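Local coordinates for protein enoyl-CoA hydratase (PDB 3OC7) that probably catalyses the reversible addition of water to the double bond of 2-enoyl-CoA thioesters in fatty acid metabolism, as a trimeric member of the crotonase family, at residues Val56-Leu61 with Thr205-Gly210; Arg108-Ala113 with Gln213-Ser218; Gly122-Val127 with Leu157-Lys162; Cys130-Ala135 with Asp201-Asp206; Glu176-Arg181 with Ile186-Met191. All blocks are in the same frame, centred on the assembly; numbering follows the deposited sequence.

Interaction 1: residues Val56-Leu61 with Thr205-Gly210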
# COMPACT_ATOMS: atom_id res chain seq x y z
N VAL A 56 -15.17 25.31 -15.37
CA VAL A 56 -14.14 24.26 -15.32
C VAL A 56 -14.37 23.31 -14.14
O VAL A 56 -14.49 23.76 -12.98
CB VAL A 56 -12.71 24.89 -15.27
CG1 VAL A 56 -11.61 23.80 -15.16
CG2 VAL A 56 -12.44 25.78 -16.49
N ARG A 57 -14.43 22.00 -14.44
CA ARG A 57 -14.53 20.94 -13.40
C ARG A 57 -13.32 19.96 -13.31
O ARG A 57 -13.23 19.17 -12.35
CB ARG A 57 -15.89 20.20 -13.48
CG ARG A 57 -17.10 21.10 -13.09
CD ARG A 57 -18.43 20.36 -12.89
NE ARG A 57 -18.90 19.61 -14.06
CZ ARG A 57 -19.49 20.14 -15.13
NH1 ARG A 57 -19.68 21.46 -15.22
NH2 ARG A 57 -19.87 19.36 -16.13
N VAL A 58 -12.38 20.06 -14.26
CA VAL A 58 -11.19 19.20 -14.31
C VAL A 58 -10.07 19.89 -15.12
O VAL A 58 -10.38 20.67 -16.05
CB VAL A 58 -11.55 17.79 -14.88
CG1 VAL A 58 -12.09 17.87 -16.31
CG2 VAL A 58 -10.37 16.80 -14.81
N VAL A 59 -8.81 19.62 -14.76
CA VAL A 59 -7.60 20.07 -15.50
C VAL A 59 -6.79 18.92 -16.11
O VAL A 59 -6.61 17.89 -15.44
CB VAL A 59 -6.64 20.83 -14.53
CG1 VAL A 59 -5.28 21.19 -15.19
CG2 VAL A 59 -7.29 22.09 -13.99
N VAL A 60 -6.30 19.08 -17.35
CA VAL A 60 -5.31 18.16 -17.95
C VAL A 60 -3.93 18.84 -18.02
O VAL A 60 -3.82 19.96 -18.54
CB VAL A 60 -5.74 17.67 -19.37
CG1 VAL A 60 -4.63 16.81 -20.05
CG2 VAL A 60 -7.09 16.93 -19.32
N LEU A 61 -2.89 18.18 -17.47
CA LEU A 61 -1.50 18.65 -17.57
C LEU A 61 -0.79 17.86 -18.69
O LEU A 61 -0.46 16.67 -18.49
CB LEU A 61 -0.77 18.50 -16.22
CG LEU A 61 0.70 18.94 -16.09
CD1 LEU A 61 0.93 20.44 -16.42
CD2 LEU A 61 1.27 18.60 -14.68
N THR A 205 -14.64 12.98 -19.69
CA THR A 205 -16.10 12.79 -19.77
C THR A 205 -16.68 12.28 -18.43
O THR A 205 -17.65 12.85 -17.91
CB THR A 205 -16.48 11.86 -20.97
OG1 THR A 205 -16.04 12.45 -22.20
CG2 THR A 205 -18.00 11.66 -21.05
N ASP A 206 -16.06 11.24 -17.86
CA ASP A 206 -16.57 10.66 -16.61
C ASP A 206 -16.40 11.58 -15.36
O ASP A 206 -17.34 11.73 -14.57
CB ASP A 206 -15.97 9.26 -16.41
CG ASP A 206 -16.49 8.24 -17.44
OD1 ASP A 206 -17.56 8.48 -18.06
OD2 ASP A 206 -15.84 7.19 -17.63
N VAL A 207 -15.23 12.18 -15.20
CA VAL A 207 -15.01 13.15 -14.11
C VAL A 207 -15.97 14.36 -14.21
O VAL A 207 -16.55 14.80 -13.21
CB VAL A 207 -13.51 13.60 -14.02
CG1 VAL A 207 -13.30 14.69 -12.96
CG2 VAL A 207 -12.60 12.41 -13.71
N GLY A 208 -16.18 14.86 -15.43
CA GLY A 208 -17.08 16.01 -15.66
C GLY A 208 -18.55 15.82 -15.30
O GLY A 208 -19.28 16.82 -15.16
N ARG A 209 -18.98 14.57 -15.15
CA ARG A 209 -20.33 14.23 -14.65
C ARG A 209 -20.54 14.61 -13.16
O ARG A 209 -21.68 14.75 -12.71
CB ARG A 209 -20.63 12.74 -14.84
CG ARG A 209 -20.67 12.24 -16.28
CD ARG A 209 -21.03 10.77 -16.34
NE ARG A 209 -20.80 10.23 -17.68
CZ ARG A 209 -21.71 10.20 -18.66
NH1 ARG A 209 -22.94 10.67 -18.46
NH2 ARG A 209 -21.39 9.69 -19.84
N GLY A 210 -19.45 14.73 -12.39
CA GLY A 210 -19.51 15.11 -10.97
C GLY A 210 -19.79 16.60 -10.74
O GLY A 210 -19.44 17.44 -11.58
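The C-terminal end of helix 196-208 meets the entry to strand 58-63 of the crotonase-fold sheet, and Arg-57 closes the joint. Its guanidinium comes side-on to the carbonyl of Gly-208 and grips the one oxygen with two nitrogens. Arg-57 NH2 lies 2.8 Å from Gly-208 O and Arg-57 NE 3.0 Å from the same oxygen. The N-H angles are 152° and 142°, so neither bond is quite straight. The oxygen sits in the guanidinium plane, while the donors are tilted a little from the carbonyl plane. A bend at chi3 (-59°) turns the arginine end toward the helix. Arg-57 CD also rests 3.4 Å from Gly-210 O. Next to this, the side chains of Val-58 and Val-207 cross at an angle, with Val-58 CB 4.0 Å from Val-207 CG1. Trp-265 of the second subunit packs on Arg-57, and its ring nitrogen bonds to the carbonyl of Arg-209. The contact is buried. The positive guanidinium at the carbonyl end of the helix would probably be favourable to the helix dipole, and the paired bonds fix the rotation of the arginine end.

Interaction 2: residues Arg108-Ala113 with Gln213-Ser218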
# COMPACT_ATOMS: atom_id res chain seq x y z
N ARG A 108 -9.17 22.63 -5.65
CA ARG A 108 -10.56 22.12 -5.72
C ARG A 108 -10.78 21.17 -6.91
O ARG A 108 -11.73 20.38 -6.91
CB ARG A 108 -11.61 23.27 -5.76
CG ARG A 108 -11.77 23.95 -7.15
CD ARG A 108 -12.92 25.01 -7.23
NE ARG A 108 -13.03 25.63 -8.56
CZ ARG A 108 -13.74 25.15 -9.58
NH1 ARG A 108 -14.40 24.00 -9.47
NH2 ARG A 108 -13.77 25.82 -10.74
N LEU A 109 -9.92 21.30 -7.92
CA LEU A 109 -10.04 20.57 -9.21
C LEU A 109 -9.22 19.27 -9.25
O LEU A 109 -8.02 19.29 -8.90
CB LEU A 109 -9.56 21.48 -10.36
CG LEU A 109 -10.27 22.80 -10.62
CD1 LEU A 109 -9.48 23.68 -11.59
CD2 LEU A 109 -11.68 22.55 -11.14
N PRO A 110 -9.84 18.15 -9.68
CA PRO A 110 -9.03 16.99 -10.10
C PRO A 110 -8.03 17.37 -11.23
O PRO A 110 -8.41 18.09 -12.19
CB PRO A 110 -10.08 15.98 -10.61
CG PRO A 110 -11.38 16.37 -9.88
CD PRO A 110 -11.29 17.90 -9.86
N VAL A 111 -6.77 16.91 -11.10
CA VAL A 111 -5.69 17.17 -12.10
C VAL A 111 -5.18 15.83 -12.69
O VAL A 111 -4.75 14.92 -11.94
CB VAL A 111 -4.51 18.00 -11.50
CG1 VAL A 111 -3.51 18.36 -12.60
CG2 VAL A 111 -5.01 19.26 -10.79
N ILE A 112 -5.24 15.72 -14.03
CA ILE A 112 -4.88 14.50 -14.78
C ILE A 112 -3.63 14.71 -15.66
O ILE A 112 -3.65 15.55 -16.58
CB ILE A 112 -6.06 14.00 -15.69
CG1 ILE A 112 -7.36 13.89 -14.88
CG2 ILE A 112 -5.69 12.67 -16.39
CD1 ILE A 112 -8.57 13.54 -15.75
N ALA A 113 -2.55 13.95 -15.42
CA ALA A 113 -1.35 14.05 -16.29
C ALA A 113 -1.51 13.21 -17.58
O ALA A 113 -1.96 12.05 -17.54
CB ALA A 113 -0.08 13.62 -15.53
N GLN A 213 -18.93 20.73 -5.93
CA GLN A 213 -18.80 20.40 -4.50
C GLN A 213 -18.45 18.92 -4.27
O GLN A 213 -17.58 18.60 -3.44
CB GLN A 213 -20.08 20.82 -3.76
CG GLN A 213 -20.29 20.21 -2.37
CD GLN A 213 -21.71 20.46 -1.84
OE1 GLN A 213 -22.61 19.64 -2.00
NE2 GLN A 213 -21.90 21.63 -1.23
N GLY A 214 -19.11 18.02 -5.00
CA GLY A 214 -18.84 16.58 -4.84
C GLY A 214 -17.41 16.18 -5.20
O GLY A 214 -16.79 15.40 -4.48
N LEU A 215 -16.91 16.70 -6.32
CA LEU A 215 -15.51 16.47 -6.75
C LEU A 215 -14.48 17.05 -5.76
O LEU A 215 -13.49 16.35 -5.43
CB LEU A 215 -15.23 17.00 -8.17
CG LEU A 215 -16.00 16.31 -9.30
CD1 LEU A 215 -15.90 17.06 -10.62
CD2 LEU A 215 -15.52 14.85 -9.47
N ALA A 216 -14.68 18.28 -5.29
CA ALA A 216 -13.76 18.86 -4.30
C ALA A 216 -13.70 18.04 -2.98
O ALA A 216 -12.60 17.79 -2.46
CB ALA A 216 -14.07 20.35 -4.01
N ALA A 217 -14.86 17.63 -2.45
CA ALA A 217 -14.90 16.88 -1.19
C ALA A 217 -14.35 15.45 -1.33
O ALA A 217 -13.67 14.93 -0.41
CB ALA A 217 -16.31 16.88 -0.61
N SER A 218 -14.64 14.83 -2.48
CA SER A 218 -14.14 13.47 -2.77
C SER A 218 -12.60 13.48 -2.92
O SER A 218 -11.92 12.59 -2.36
CB SER A 218 -14.83 12.86 -4.01
OG SER A 218 -16.25 12.73 -3.86
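Arg-108 begins the contact with its backbone and the root of its side chain. Arg-108 O lies against the helix, 3.6 Å from Ala-216 CA. This is van der Waals packing of an oxygen on carbon. The two CB atoms of Arg-108 and Ala-216 are 4.2 Å apart. The charged end goes another way: the guanidinium bonds to the carbonyls of Ser-51 and Val-56. Leu-109 CD2 sits over one face of that group, 3.4 Å above its plane and offset toward the rim. Leu-109 turns its side chain away from the helix, yet its carbonyl accepts a bond from Lys-219, one residue past the helical segment. Pro-110 comes next. Its ring atom CG touches Leu-215 CB at 4.3 Å, a loose apolar contact. Here the loop after helix 86-106 leads into strand 111-115 of the crotonase-fold sheet, and the long helix 212-245 passes by its start. Val-207 of the preceding helix touches both Pro-110 and Leu-215 and joins the apolar patch. Leu-173 of the second subunit also packs on Pro-110, so the patch lies at a subunit boundary. From Val-111 onward the chain enters the sheet and leaves the helix behind. The amide of Val-111 bonds to the carboxylate of Asp-131, and Ile-112 pairs with strand 58-63 through its backbone.

Interaction 3: residues Gly122-Val127 with Leu157-Lys162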
# COMPACT_ATOMS: atom_id res chain seq x y z
N GLY A 122 13.11 15.86 -11.01
CA GLY A 122 11.95 16.62 -10.56
C GLY A 122 10.65 16.34 -11.31
O GLY A 122 9.57 16.57 -10.78
N GLY A 123 10.75 15.91 -12.58
CA GLY A 123 9.56 15.49 -13.33
C GLY A 123 8.70 14.45 -12.62
O GLY A 123 7.47 14.48 -12.73
N PHE A 124 9.33 13.54 -11.87
CA PHE A 124 8.62 12.50 -11.08
C PHE A 124 7.68 13.15 -10.05
O PHE A 124 6.60 12.62 -9.76
CB PHE A 124 9.60 11.60 -10.32
CG PHE A 124 10.16 10.44 -11.13
CD1 PHE A 124 11.35 10.59 -11.84
CD2 PHE A 124 9.56 9.18 -11.09
CE1 PHE A 124 11.90 9.50 -12.55
CE2 PHE A 124 10.09 8.08 -11.80
CZ PHE A 124 11.25 8.25 -12.56
N GLY A 125 8.09 14.29 -9.48
CA GLY A 125 7.29 14.99 -8.47
C GLY A 125 5.98 15.54 -9.02
O GLY A 125 4.95 15.49 -8.33
N LEU A 126 6.00 16.06 -10.26
CA LEU A 126 4.76 16.46 -10.96
C LEU A 126 3.81 15.28 -11.20
O LEU A 126 2.60 15.37 -10.90
CB LEU A 126 5.05 17.15 -12.31
CG LEU A 126 5.75 18.51 -12.30
CD1 LEU A 126 5.79 19.11 -13.72
CD2 LEU A 126 5.12 19.47 -11.32
N VAL A 127 4.36 14.16 -11.72
CA VAL A 127 3.56 12.94 -11.95
C VAL A 127 2.93 12.46 -10.62
O VAL A 127 1.73 12.12 -10.58
CB VAL A 127 4.43 11.80 -12.63
CG1 VAL A 127 3.63 10.50 -12.76
CG2 VAL A 127 4.99 12.26 -14.02
N LEU A 157 7.94 13.28 -1.19
CA LEU A 157 6.68 13.84 -0.66
C LEU A 157 5.40 13.31 -1.37
O LEU A 157 4.37 13.11 -0.72
CB LEU A 157 6.70 15.38 -0.68
CG LEU A 157 7.66 16.09 0.28
CD1 LEU A 157 7.78 17.59 -0.08
CD2 LEU A 157 7.24 15.88 1.74
N THR A 158 5.50 13.10 -2.69
CA THR A 158 4.39 12.51 -3.48
C THR A 158 4.63 11.06 -3.97
O THR A 158 3.64 10.36 -4.24
CB THR A 158 3.95 13.42 -4.69
OG1 THR A 158 5.04 13.59 -5.62
CG2 THR A 158 3.40 14.79 -4.20
N LEU A 159 5.89 10.61 -4.09
CA LEU A 159 6.18 9.21 -4.47
C LEU A 159 5.93 8.17 -3.37
O LEU A 159 5.34 7.10 -3.62
CB LEU A 159 7.62 9.05 -5.01
CG LEU A 159 7.98 9.76 -6.32
CD1 LEU A 159 9.38 9.31 -6.75
CD2 LEU A 159 6.96 9.51 -7.42
N LEU A 160 6.38 8.46 -2.14
CA LEU A 160 6.26 7.44 -1.07
C LEU A 160 4.81 7.10 -0.63
O LEU A 160 4.56 5.93 -0.28
CB LEU A 160 7.20 7.72 0.12
CG LEU A 160 8.71 7.72 -0.21
CD1 LEU A 160 9.51 7.98 1.08
CD2 LEU A 160 9.20 6.44 -0.91
N PRO A 161 3.86 8.06 -0.67
CA PRO A 161 2.44 7.69 -0.41
C PRO A 161 1.78 6.83 -1.51
O PRO A 161 0.75 6.21 -1.23
CB PRO A 161 1.72 9.05 -0.26
CG PRO A 161 2.81 10.05 -0.07
CD PRO A 161 4.05 9.53 -0.72
N LYS A 162 2.33 6.79 -2.73
CA LYS A 162 1.65 6.15 -3.89
C LYS A 162 2.32 4.87 -4.48
O LYS A 162 1.63 4.00 -5.05
CB LYS A 162 1.35 7.21 -4.98
CG LYS A 162 0.62 8.47 -4.43
CD LYS A 162 0.07 9.41 -5.54
CE LYS A 162 -0.51 10.69 -4.90
NZ LYS A 162 -1.27 11.57 -5.85
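The Phe-124 ring is the flat group of this contact, and Leu-159 CD1 approaches it obliquely. The side chains come closest at the root of the ring, where Phe-124 CB lies 4.2 Å from Leu-159 CD1. The other leucine methyl, Leu-159 CD2, rests 3.9 Å from Phe-124 O. The two branches of the leucine therefore lie against the side chain and the backbone of the same residue. Leu-143, Ile-155 and Leu-188 also touch the phenylalanine side chain and complete its apolar surroundings. Leu-188 touches Leu-159 as well. Leu-159 has CG beside its backbone N and anti to its carbonyl carbon (chi1 -65°), which carries the methyls across to the helix of Phe-124.

Beside this apolar part lies one polar link. The hydroxyl of Thr-158 gives a weak hydrogen bond to Gly-125 O, with OG1 and O 3.3 Å apart. At chi1 62° the oxygen sits between the backbone N and the carbonyl carbon of Thr-158, and faces the glycine. Gly-125 presents only backbone here, and Thr-158 OG1 also comes within 3.9 Å of Gly-125 CA. Lys-162 has its amine bonded to the carbonyl of Gly-128, near the end of helix 123-129. Arg-166 of the second subunit bonds to the carbonyl of Val-127.

The contact packs the short helix 156-159 on helix 123-129 in the buried middle of the subunit. Gly-122 and Gly-123 lie at the start of helix 123-129. In the crotonase family a backbone N-H here commonly belongs to the oxyanion hole, as is probable in this protein.

Interaction 4: residues Cys130-Ala135 with Asp201-Asp206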
# COMPACT_ATOMS: atom_id res chain seq x y z
N CYS A 130 -0.20 14.75 -9.28
CA CYS A 130 -1.50 14.64 -10.00
C CYS A 130 -2.42 13.56 -9.37
O CYS A 130 -1.94 12.53 -8.86
CB CYS A 130 -1.27 14.40 -11.51
SG CYS A 130 -0.54 15.84 -12.41
N ASP A 131 -3.74 13.78 -9.41
CA ASP A 131 -4.70 12.79 -8.87
C ASP A 131 -4.79 11.49 -9.72
O ASP A 131 -4.91 10.38 -9.17
CB ASP A 131 -6.08 13.45 -8.72
CG ASP A 131 -6.01 14.71 -7.89
OD1 ASP A 131 -5.87 14.58 -6.66
OD2 ASP A 131 -6.07 15.81 -8.48
N ILE A 132 -4.71 11.66 -11.05
CA ILE A 132 -4.77 10.56 -12.05
C ILE A 132 -3.63 10.81 -13.06
O ILE A 132 -3.31 11.97 -13.34
CB ILE A 132 -6.16 10.53 -12.78
CG1 ILE A 132 -7.31 10.33 -11.77
CG2 ILE A 132 -6.19 9.45 -13.88
CD1 ILE A 132 -8.75 10.53 -12.34
N ALA A 133 -2.97 9.74 -13.53
CA ALA A 133 -1.90 9.86 -14.55
C ALA A 133 -1.98 8.73 -15.59
O ALA A 133 -2.11 7.54 -15.23
CB ALA A 133 -0.51 9.89 -13.89
N VAL A 134 -1.91 9.11 -16.87
CA VAL A 134 -1.94 8.16 -18.02
C VAL A 134 -0.66 8.31 -18.87
O VAL A 134 -0.25 9.44 -19.16
CB VAL A 134 -3.22 8.38 -18.92
CG1 VAL A 134 -3.41 7.27 -19.98
CG2 VAL A 134 -4.47 8.53 -18.04
N ALA A 135 -0.04 7.19 -19.25
CA ALA A 135 1.17 7.24 -20.11
C ALA A 135 1.11 6.34 -21.35
O ALA A 135 0.66 5.18 -21.28
CB ALA A 135 2.43 6.90 -19.30
N ASP A 201 -9.75 11.48 -23.17
CA ASP A 201 -11.11 11.94 -23.51
C ASP A 201 -12.18 11.20 -22.67
O ASP A 201 -13.11 11.84 -22.15
CB ASP A 201 -11.40 11.80 -25.03
CG ASP A 201 -10.78 12.94 -25.88
OD1 ASP A 201 -10.26 13.94 -25.33
OD2 ASP A 201 -10.82 12.84 -27.13
N GLN A 202 -12.02 9.89 -22.50
CA GLN A 202 -12.98 9.13 -21.69
C GLN A 202 -12.96 9.51 -20.20
O GLN A 202 -14.02 9.65 -19.57
CB GLN A 202 -12.83 7.61 -21.88
CG GLN A 202 -13.97 6.80 -21.24
CD GLN A 202 -15.36 7.19 -21.76
OE1 GLN A 202 -16.25 7.58 -21.00
NE2 GLN A 202 -15.54 7.07 -23.08
N LEU A 203 -11.75 9.66 -19.64
CA LEU A 203 -11.60 10.07 -18.23
C LEU A 203 -12.19 11.46 -17.96
O LEU A 203 -12.86 11.66 -16.93
CB LEU A 203 -10.13 9.95 -17.74
CG LEU A 203 -9.51 8.55 -17.60
CD1 LEU A 203 -7.97 8.62 -17.57
CD2 LEU A 203 -10.05 7.79 -16.39
N VAL A 204 -11.94 12.42 -18.85
CA VAL A 204 -12.50 13.78 -18.74
C VAL A 204 -14.06 13.78 -18.78
O VAL A 204 -14.71 14.48 -17.98
CB VAL A 204 -11.87 14.73 -19.81
CG1 VAL A 204 -12.68 16.03 -19.99
CG2 VAL A 204 -10.40 15.03 -19.45
N THR A 205 -14.64 12.98 -19.69
CA THR A 205 -16.10 12.79 -19.77
C THR A 205 -16.68 12.28 -18.43
O THR A 205 -17.65 12.85 -17.91
CB THR A 205 -16.48 11.86 -20.97
OG1 THR A 205 -16.04 12.45 -22.20
CG2 THR A 205 -18.00 11.66 -21.05
N ASP A 206 -16.06 11.24 -17.86
CA ASP A 206 -16.57 10.66 -16.61
C ASP A 206 -16.40 11.58 -15.36
O ASP A 206 -17.34 11.73 -14.57
CB ASP A 206 -15.97 9.26 -16.41
CG ASP A 206 -16.49 8.24 -17.44
OD1 ASP A 206 -17.56 8.48 -18.06
OD2 ASP A 206 -15.84 7.19 -17.63
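Leu-203 plugs into the sheet between Ile-132 and Val-134, and one methyl does all the touching. Leu-203 CD1 packs closely on Val-134 CG2 at 3.5 Å. Leu-203 CD1 meets Ile-132 CG2 more loosely, at 4.2 Å. In both pairs the side chains cross at a slant. Val-134 holds CG1 anti to its backbone N (chi1 -170°), which puts CG2 beside the N, where the leucine arrives. Ile-132 and Val-134 are alternate residues of strand 132-135, so both side chains leave the same face of the sheet. Ala-133 between them points the other way. Helix 196-208 lies over that face, and Leu-196, Ala-199 and Ile-200 of this helix also pack on Val-134.

The outer side of the helix is different. Asp-201, Gln-202 and Thr-205 are exposed and take no part in the packing. There the Thr-205 hydroxyl bonds back to its own helix, with OG1 3.0 Å from Asp-201 O. That oxygen also accepts the amide of Thr-205, and the two donors reach it from opposite faces of the carbonyl plane. Thr-174 of the second subunit packs on both Ile-132 and Leu-203, so the apolar joint continues across a subunit boundary.

Between the two segments the attraction is dispersion and the burial of methyl groups, without a polar link. The strand and helix are therefore held by fit, while on the exposed side the Thr-205 hydroxyl is satisfied by its own helix.

Interaction 5: residues Glu176-Arg181 with Ile186-Met191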
# COMPACT_ATOMS: atom_id res chain seq x y z
N GLU A 176 17.46 1.50 -12.35
CA GLU A 176 16.98 0.86 -13.60
C GLU A 176 15.94 1.71 -14.36
O GLU A 176 15.07 2.35 -13.74
CB GLU A 176 16.34 -0.51 -13.30
CG GLU A 176 17.28 -1.64 -12.83
CD GLU A 176 16.53 -2.78 -12.15
OE1 GLU A 176 16.04 -2.61 -11.01
OE2 GLU A 176 16.44 -3.88 -12.75
N LYS A 177 16.03 1.68 -15.70
CA LYS A 177 15.01 2.27 -16.57
C LYS A 177 13.82 1.32 -16.75
O LYS A 177 14.01 0.10 -16.91
CB LYS A 177 15.62 2.60 -17.94
CG LYS A 177 14.73 3.47 -18.84
CD LYS A 177 15.31 3.64 -20.26
CE LYS A 177 16.58 4.45 -20.27
NZ LYS A 177 17.17 4.44 -21.64
N PHE A 178 12.60 1.87 -16.77
CA PHE A 178 11.37 1.07 -16.96
C PHE A 178 10.28 1.77 -17.82
O PHE A 178 10.39 2.98 -18.07
CB PHE A 178 10.82 0.55 -15.61
CG PHE A 178 10.49 1.63 -14.58
CD1 PHE A 178 11.49 2.15 -13.74
CD2 PHE A 178 9.18 2.11 -14.43
CE1 PHE A 178 11.19 3.11 -12.78
CE2 PHE A 178 8.88 3.09 -13.47
CZ PHE A 178 9.88 3.59 -12.65
N ASP A 179 9.27 1.01 -18.25
CA ASP A 179 8.22 1.49 -19.19
C ASP A 179 6.85 1.80 -18.53
O ASP A 179 6.71 1.67 -17.30
CB ASP A 179 8.07 0.54 -20.40
CG ASP A 179 7.59 -0.88 -20.01
OD1 ASP A 179 7.04 -1.07 -18.90
OD2 ASP A 179 7.75 -1.83 -20.82
N ALA A 180 5.86 2.18 -19.35
CA ALA A 180 4.50 2.51 -18.86
C ALA A 180 3.77 1.37 -18.14
O ALA A 180 3.11 1.59 -17.12
CB ALA A 180 3.63 3.08 -20.00
N ARG A 181 3.86 0.15 -18.69
CA ARG A 181 3.27 -1.04 -18.08
C ARG A 181 3.80 -1.28 -16.65
O ARG A 181 3.02 -1.54 -15.70
CB ARG A 181 3.47 -2.26 -19.00
N ILE A 186 3.37 -0.67 -10.36
CA ILE A 186 3.97 -0.20 -9.09
C ILE A 186 3.28 1.01 -8.42
O ILE A 186 3.62 1.38 -7.27
CB ILE A 186 5.51 0.07 -9.23
CG1 ILE A 186 5.79 1.31 -10.11
CG2 ILE A 186 6.22 -1.18 -9.77
CD1 ILE A 186 7.28 1.75 -10.13
N GLY A 187 2.34 1.66 -9.12
CA GLY A 187 1.60 2.80 -8.55
C GLY A 187 2.13 4.17 -8.98
O GLY A 187 1.59 5.21 -8.53
N LEU A 188 3.15 4.22 -9.85
CA LEU A 188 3.67 5.53 -10.33
C LEU A 188 2.65 6.26 -11.23
O LEU A 188 2.54 7.50 -11.17
CB LEU A 188 5.03 5.38 -11.03
CG LEU A 188 5.65 6.67 -11.61
CD1 LEU A 188 5.88 7.75 -10.53
CD2 LEU A 188 6.95 6.39 -12.34
N ILE A 189 1.93 5.50 -12.06
CA ILE A 189 0.79 6.03 -12.87
C ILE A 189 -0.47 5.22 -12.62
O ILE A 189 -0.41 4.12 -12.02
CB ILE A 189 1.12 6.09 -14.42
CG1 ILE A 189 1.28 4.67 -15.00
CG2 ILE A 189 2.37 6.97 -14.69
CD1 ILE A 189 1.54 4.60 -16.52
N THR A 190 -1.61 5.75 -13.06
CA THR A 190 -2.92 5.06 -12.97
C THR A 190 -3.10 3.98 -14.05
O THR A 190 -3.61 2.87 -13.75
CB THR A 190 -4.10 6.08 -13.05
OG1 THR A 190 -3.83 7.22 -12.21
CG2 THR A 190 -5.44 5.43 -12.65
N MET A 191 -2.73 4.31 -15.29
CA MET A 191 -2.89 3.37 -16.41
C MET A 191 -1.95 3.64 -17.58
O MET A 191 -1.67 4.79 -17.93
CB MET A 191 -4.33 3.34 -16.91
CG MET A 191 -4.99 4.68 -17.10
SD MET A 191 -6.72 4.59 -17.67
CE MET A 191 -6.45 4.14 -19.35
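Phe-178 projects its ring toward Ile-186, at the end of helix 180-186, and Leu-188 just after it, in the helix-loop connection that leads to strand 191-192 of the crotonase-fold sheet. The ring end sits in the notch formed by Ile-186 and Leu-188. Phe-178 and Ile-186 approach from opposite directions, with Ile-186 CD1 3.9 Å from Phe-178 CE2. Leu-188 CD2 lies at the ring edge, near its plane, 4.0 Å from Phe-178 CE2. Ile-186 CD1 and Leu-188 CD2 are each 4.1 Å from Phe-178 CZ. The phenylalanine takes chi1 58°, with CG between the backbone N and the carbonyl carbon, and this directs the ring at the pair.

The turn between Ile-186 and Leu-188 is a Schellman motif at Gly-187, whose positive phi (99°) ends the helix. Asp-179 caps the other end of the helix as N-cap. Arg-166 of the second subunit bonds to the carbonyls of Gly-187 and Leu-188.

Ile-189 is the second bump, and its end packs against Ala-180. The small methyl of Ala-180 allows Ile-189 close to the first helical turn: Ile-189 CD1 lies 4.3 Å from Ala-180 CB and 3.4 Å from Ala-180 O.

From the N terminus, the first contact starts at strand 58-63, and interaction 1 closes the widest loop, back from helix 196-208. Interaction 2 opens inside that loop but closes beyond it, so the two cross. Interaction 3 opens next, and interaction 4 begins before it closes; these two also cross. Interaction 3 lies within the spans of 1 and 2; interaction 4 lies within 2 and ends on the same helix stretch as 1. Interaction 5 is a short closure within interaction 4, after interaction 3 has ended. Interactions 1, 2 and 4 tie neighbouring strands of one sheet to helices 196-208 and 212-245. Interaction 3 joins two central helices and meets interaction 5 at Leu-188. All five reach the second subunit.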